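Local coordinates for protein glycogen synthase (Cyanobacterium sp. CLg1, PDB 6GNF) that belongs to the GT-B glycosyltransferases of the starch and glycogen synthase family and holds adenosine-5'-diphosphate and a glycan in the cleft between its two domains, at residues L298-W310 and V523-I535. Sequence-based numbering, arbitrary orientation.
Sequences LTGITNGTKIETW and VSWKKPAAKYVDI. With AC1 (4,6-dideoxy-4-{[(1S,4R,5S,6S)-4,5,6-trihydroxy-3-(hydroxymethyl)cyclohex-2-en-1-yl]amino}-alpha-D-glucopyranose), chain D.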
loop_
_atom_site.group_PDB
_atom_site.type_symbol
_atom_site.label_atom_id
_atom_site.label_comp_id
_atom_site.label_asym_id
_atom_site.label_seq_id
_atom_site.Cartn_x
_atom_site.Cartn_y
_atom_site.Cartn_z
ATOM N N LEU A 298 -5.134 18.671 0.608
ATOM C CA LEU A 298 -5.059 17.222 0.627
ATOM C C LEU A 298 -6.126 16.682 1.572
ATOM O O LEU A 298 -6.141 17.017 2.743
ATOM C CB LEU A 298 -3.664 16.779 1.093
ATOM C CG LEU A 298 -3.380 15.279 1.197
ATOM C CD1 LEU A 298 -3.481 14.612 -0.170
ATOM C CD2 LEU A 298 -2.002 15.048 1.789
ATOM N N THR A 299 -7.027 15.853 1.047
ATOM C CA THR A 299 -8.105 15.232 1.822
ATOM C C THR A 299 -7.850 13.738 1.936
ATOM O O THR A 299 -7.395 13.108 0.978
ATOM C CB THR A 299 -9.462 15.410 1.112
ATOM O OG1 THR A 299 -9.716 16.796 0.927
ATOM C CG2 THR A 299 -10.600 14.814 1.914
ATOM N N GLY A 300 -8.201 13.171 3.089
ATOM C CA GLY A 300 -8.030 11.757 3.352
ATOM C C GLY A 300 -9.351 11.017 3.405
ATOM O O GLY A 300 -10.343 11.525 3.931
ATOM N N ILE A 301 -9.353 9.805 2.855
ATOM C CA ILE A 301 -10.485 8.888 2.938
ATOM C C ILE A 301 -9.946 7.532 3.361
ATOM O O ILE A 301 -9.141 6.943 2.654
ATOM C CB ILE A 301 -11.200 8.738 1.581
ATOM C CG1 ILE A 301 -11.753 10.087 1.124
ATOM C CG2 ILE A 301 -12.326 7.719 1.685
ATOM C CD1 ILE A 301 -12.296 10.070 -0.286
ATOM N N THR A 302 -10.398 7.045 4.510
ATOM C CA THR A 302 -9.915 5.784 5.062
ATOM C C THR A 302 -10.233 4.612 4.143
ATOM O O THR A 302 -11.387 4.420 3.773
ATOM C CB THR A 302 -10.551 5.532 6.445
ATOM O OG1 THR A 302 -10.198 6.601 7.326
ATOM C CG2 THR A 302 -10.078 4.221 7.057
ATOM N N ASN A 303 -9.221 3.802 3.828
ATOM C CA ASN A 303 -9.418 2.619 2.992
ATOM C C ASN A 303 -10.409 1.672 3.637
ATOM O O ASN A 303 -10.410 1.517 4.855
ATOM C CB ASN A 303 -8.117 1.827 2.794
ATOM C CG ASN A 303 -7.134 2.501 1.863
ATOM O OD1 ASN A 303 -7.505 3.330 1.021
ATOM N ND2 ASN A 303 -5.866 2.127 1.993
ATOM N N GLY A 304 -11.231 1.035 2.812
ATOM C CA GLY A 304 -11.960 -0.149 3.213
ATOM C C GLY A 304 -11.214 -1.362 2.707
ATOM O O GLY A 304 -10.023 -1.292 2.359
ATOM N N THR A 305 -11.909 -2.488 2.675
ATOM C CA THR A 305 -11.331 -3.729 2.204
ATOM C C THR A 305 -12.422 -4.675 1.691
ATOM O O THR A 305 -13.587 -4.559 2.059
ATOM C CB THR A 305 -10.538 -4.395 3.332
ATOM O OG1 THR A 305 -9.857 -5.545 2.824
ATOM C CG2 THR A 305 -11.452 -4.817 4.478
ATOM N N LYS A 306 -12.036 -5.579 0.800
ATOM C CA LYS A 306 -12.937 -6.614 0.318
ATOM C C LYS A 306 -13.123 -7.669 1.377
ATOM O O LYS A 306 -12.196 -7.991 2.106
ATOM C CB LYS A 306 -12.396 -7.296 -0.937
ATOM C CG LYS A 306 -12.717 -6.571 -2.215
ATOM C CD LYS A 306 -12.030 -7.225 -3.403
ATOM C CE LYS A 306 -12.635 -8.570 -3.714
ATOM N NZ LYS A 306 -12.296 -9.014 -5.081
ATOM N N ILE A 307 -14.302 -8.279 1.359
ATOM C CA ILE A 307 -14.680 -9.251 2.360
ATOM C C ILE A 307 -14.441 -10.674 1.849
ATOM O O ILE A 307 -14.121 -11.552 2.645
ATOM C CB ILE A 307 -16.151 -9.008 2.789
ATOM C CG1 ILE A 307 -16.289 -7.618 3.444
ATOM C CG2 ILE A 307 -16.656 -10.141 3.660
ATOM C CD1 ILE A 307 -17.723 -7.140 3.560
ATOM N N GLU A 308 -14.547 -10.892 0.543
ATOM C CA GLU A 308 -14.481 -12.227 -0.067
ATOM C C GLU A 308 -13.391 -13.177 0.459
ATOM O O GLU A 308 -13.709 -14.272 0.918
ATOM C CB GLU A 308 -14.359 -12.117 -1.582
ATOM C CG GLU A 308 -15.654 -11.720 -2.284
ATOM C CD GLU A 308 -15.419 -11.097 -3.645
ATOM O OE1 GLU A 308 -15.908 -9.966 -3.867
ATOM O OE2 GLU A 308 -14.746 -11.735 -4.483
ATOM N N THR A 309 -12.126 -12.805 0.325
ATOM C CA THR A 309 -11.031 -13.671 0.769
ATOM C C THR A 309 -10.865 -13.659 2.292
ATOM O O THR A 309 -10.539 -14.690 2.886
ATOM C CB THR A 309 -9.684 -13.254 0.128
ATOM O OG1 THR A 309 -9.823 -13.208 -1.296
ATOM C CG2 THR A 309 -8.563 -14.235 0.499
ATOM N N TRP A 310 -11.081 -12.493 2.907
ATOM C CA TRP A 310 -10.816 -12.289 4.328
ATOM C C TRP A 310 -12.094 -12.140 5.157
ATOM O O TRP A 310 -12.594 -11.028 5.352
ATOM C CB TRP A 310 -9.925 -11.058 4.524
ATOM C CG TRP A 310 -8.553 -11.239 3.980
ATOM C CD1 TRP A 310 -8.121 -10.902 2.732
ATOM C CD2 TRP A 310 -7.429 -11.815 4.653
ATOM N NE1 TRP A 310 -6.796 -11.228 2.589
ATOM C CE2 TRP A 310 -6.347 -11.791 3.753
ATOM C CE3 TRP A 310 -7.233 -12.353 5.928
ATOM C CZ2 TRP A 310 -5.084 -12.275 4.087
ATOM C CZ3 TRP A 310 -5.973 -12.839 6.263
ATOM C CH2 TRP A 310 -4.917 -12.796 5.345
ATOM N N VAL A 523 -15.962 -2.489 7.660
ATOM C CA VAL A 523 -14.742 -1.974 7.048
ATOM C C VAL A 523 -14.728 -2.228 5.531
ATOM O O VAL A 523 -13.667 -2.326 4.922
ATOM C CB VAL A 523 -13.480 -2.583 7.713
ATOM C CG1 VAL A 523 -13.334 -2.075 9.133
ATOM C CG2 VAL A 523 -13.516 -4.105 7.711
ATOM N N SER A 524 -15.913 -2.388 4.939
ATOM C CA SER A 524 -16.024 -2.607 3.498
ATOM C C SER A 524 -15.784 -1.307 2.743
ATOM O O SER A 524 -15.643 -0.235 3.356
ATOM C CB SER A 524 -17.399 -3.147 3.142
ATOM O OG SER A 524 -18.384 -2.154 3.352
ATOM N N TRP A 525 -15.739 -1.407 1.411
ATOM C CA TRP A 525 -15.528 -0.245 0.553
ATOM C C TRP A 525 -16.766 0.642 0.376
ATOM O O TRP A 525 -16.674 1.724 -0.186
ATOM C CB TRP A 525 -14.996 -0.689 -0.810
ATOM C CG TRP A 525 -13.537 -0.896 -0.794
ATOM C CD1 TRP A 525 -12.875 -2.084 -0.840
ATOM C CD2 TRP A 525 -12.538 0.118 -0.685
ATOM N NE1 TRP A 525 -11.517 -1.871 -0.780
ATOM C CE2 TRP A 525 -11.283 -0.528 -0.686
ATOM C CE3 TRP A 525 -12.580 1.510 -0.596
ATOM C CZ2 TRP A 525 -10.084 0.166 -0.594
ATOM C CZ3 TRP A 525 -11.383 2.206 -0.513
ATOM C CH2 TRP A 525 -10.151 1.531 -0.510
ATOM N N LYS A 526 -17.914 0.184 0.856
ATOM C CA LYS A 526 -19.200 0.854 0.643
ATOM C C LYS A 526 -19.186 2.350 0.990
ATOM O O LYS A 526 -19.411 3.191 0.118
ATOM C CB LYS A 526 -20.275 0.113 1.441
ATOM C CG LYS A 526 -21.710 0.293 0.974
ATOM C CD LYS A 526 -22.529 -0.961 1.304
ATOM C CE LYS A 526 -23.825 -0.652 2.038
ATOM N NZ LYS A 526 -24.744 0.210 1.244
ATOM N N LYS A 527 -18.872 2.678 2.242
ATOM C CA LYS A 527 -18.852 4.074 2.703
ATOM C C LYS A 527 -17.729 4.923 2.111
ATOM O O LYS A 527 -17.974 6.075 1.756
ATOM C CB LYS A 527 -18.774 4.146 4.228
ATOM C CG LYS A 527 -20.048 3.716 4.926
ATOM C CD LYS A 527 -19.801 3.485 6.406
ATOM C CE LYS A 527 -20.936 2.710 7.057
ATOM N NZ LYS A 527 -22.178 3.524 7.165
ATOM N N PRO A 528 -16.489 4.409 2.111
ATOM C CA PRO A 528 -15.446 5.228 1.503
ATOM C C PRO A 528 -15.633 5.437 -0.002
ATOM O O PRO A 528 -15.401 6.544 -0.487
ATOM C CB PRO A 528 -14.152 4.461 1.808
ATOM C CG PRO A 528 -14.573 3.118 2.263
ATOM C CD PRO A 528 -15.930 3.279 2.862
ATOM N N ALA A 529 -16.110 4.422 -0.715
ATOM C CA ALA A 529 -16.352 4.559 -2.161
ATOM C C ALA A 529 -17.330 5.694 -2.414
ATOM O O ALA A 529 -17.151 6.484 -3.339
ATOM C CB ALA A 529 -16.897 3.272 -2.746
ATOM N N ALA A 530 -18.369 5.758 -1.589
ATOM C CA ALA A 530 -19.361 6.828 -1.677
ATOM C C ALA A 530 -18.733 8.217 -1.506
ATOM O O ALA A 530 -19.161 9.171 -2.143
ATOM C CB ALA A 530 -20.459 6.608 -0.651
ATOM N N LYS A 531 -17.715 8.321 -0.653
ATOM C CA LYS A 531 -16.999 9.578 -0.475
ATOM C C LYS A 531 -16.178 9.930 -1.701
ATOM O O LYS A 531 -16.109 11.092 -2.069
ATOM C CB LYS A 531 -16.069 9.519 0.722
ATOM C CG LYS A 531 -16.758 9.485 2.064
ATOM C CD LYS A 531 -15.691 9.490 3.147
ATOM C CE LYS A 531 -16.211 8.979 4.468
ATOM N NZ LYS A 531 -17.206 9.929 5.025
ATOM N N TYR A 532 -15.527 8.935 -2.306
ATOM C CA TYR A 532 -14.822 9.154 -3.574
ATOM C C TYR A 532 -15.789 9.670 -4.649
ATOM O O TYR A 532 -15.501 10.643 -5.354
ATOM C CB TYR A 532 -14.132 7.868 -4.057
ATOM C CG TYR A 532 -12.799 7.581 -3.402
ATOM C CD1 TYR A 532 -11.623 8.121 -3.910
ATOM C CD2 TYR A 532 -12.707 6.752 -2.289
ATOM C CE1 TYR A 532 -10.400 7.855 -3.314
ATOM C CE2 TYR A 532 -11.492 6.477 -1.691
ATOM C CZ TYR A 532 -10.342 7.026 -2.198
ATOM O OH TYR A 532 -9.150 6.719 -1.562
ATOM N N VAL A 533 -16.960 9.053 -4.740
ATOM C CA VAL A 533 -17.960 9.453 -5.729
ATOM C C VAL A 533 -18.339 10.918 -5.536
ATOM O O VAL A 533 -18.461 11.653 -6.507
ATOM C CB VAL A 533 -19.228 8.567 -5.667
ATOM C CG1 VAL A 533 -20.359 9.158 -6.493
ATOM C CG2 VAL A 533 -18.916 7.167 -6.160
ATOM N N ASP A 534 -18.539 11.341 -4.288
ATOM C CA ASP A 534 -18.855 12.752 -4.004
ATOM C C ASP A 534 -17.779 13.703 -4.489
ATOM O O ASP A 534 -18.079 14.712 -5.121
ATOM C CB ASP A 534 -19.080 12.980 -2.514
ATOM C CG ASP A 534 -20.434 12.473 -2.051
ATOM O OD1 ASP A 534 -21.189 11.949 -2.904
ATOM O OD2 ASP A 534 -20.753 12.599 -0.845
ATOM N N ILE A 535 -16.530 13.383 -4.175
ATOM C CA ILE A 535 -15.402 14.176 -4.643
ATOM C C ILE A 535 -15.337 14.187 -6.166
ATOM O O ILE A 535 -15.191 15.258 -6.755
ATOM C CB ILE A 535 -14.087 13.693 -4.001
ATOM C CG1 ILE A 535 -14.012 14.239 -2.574
ATOM C CG2 ILE A 535 -12.874 14.169 -4.788
ATOM C CD1 ILE A 535 -13.115 13.452 -1.657
HETATM C C1 AC1 D . 4.401 0.400 -2.723
HETATM O O2 AC1 D . 3.780 2.633 -3.473
HETATM C C2 AC1 D . 3.332 1.493 -2.711
HETATM C C4A AC1 D . -1.454 1.818 2.856
HETATM C C3 AC1 D . 2.959 1.909 -1.287
HETATM O O3 AC1 D . 1.835 2.789 -1.386
HETATM C C4 AC1 D . 2.635 0.686 -0.399
HETATM N N4A AC1 D . 2.257 1.013 0.996
HETATM C C5 AC1 D . 3.858 -0.243 -0.456
HETATM O O5 AC1 D . 4.079 -0.659 -1.810
HETATM C C6 AC1 D . 3.700 -1.498 0.386
HETATM C C1B AC1 D . 1.152 1.888 1.400
HETATM C C2B AC1 D . 1.031 2.127 2.934
HETATM O O2B AC1 D . 2.113 1.586 3.686
HETATM C C3B AC1 D . -0.188 1.546 3.614
HETATM O O3B AC1 D . -0.331 2.141 4.903
HETATM O O4 AC1 D . -2.477 1.044 3.492
HETATM C C5B AC1 D . -1.307 1.425 1.409
HETATM C C7B AC1 D . -0.141 1.411 0.784
HETATM C C6B AC1 D . -2.542 1.085 0.637
HETATM O O6B AC1 D . -3.392 2.232 0.689
HETATM O O HOH W 1 -9.296 5.210 0.649
#
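One water is gripped by three groups and ties Tyr-532 to the 298-310 segment: it donates to Asn-303 OD1 at 2.6 Å and to the Ile-301 carbonyl oxygen, and accepts from Tyr-532 OH at 2.7 Å. It lies in the plane of the tyrosine ring, leaving a ring face for Ile-301, whose CD1 stands 3.8 Å above the centre and only 7° off the normal, a CH-pi contact. The other branch of Ile-301, CG2, is anti to the backbone N (CG1 at chi1 -61°), which directs it to Pro-528 CB and Tyr-532 CE2, while CD1 also meets Ile-535 CD1 tip to tip at 3.7 Å. Further along, the backbone of 303-305 runs over one face of the Trp-525 indole, with Gly-304 CA 4.0 Å from the centroid of its six-membered ring. Gly-304 CA also lies 3.7 Å from Ser-524 O, the two backbones passing close together. There Thr-305 N donates to Val-523 O at 2.9 Å; the donor lies in the carbonyl plane, but the N-H...O angle of 130° shows a bent bond. Ser-524 CA also points its hydrogen at Thr-305 O. The C-terminal helix 526-540 thereby returns to the N-terminal domain, against the loop that follows the edge strand 298-300, as in GT-B folds; Leu-47 of helix 39-54 also touches Tyr-532. With OD1 engaged by the water, the Asn-303 amide has its ND2 turned to AC1 O6B, a 2.8 Å hydrogen bond. Tyr-532 is thus a second-shell residue: its OH donates to the water, consistent with the water's hydrogens facing Asn-303 OD1 and Ile-301 O, so this network probably sets the amide's rotation and links the C-terminal helix to the glycan pocket.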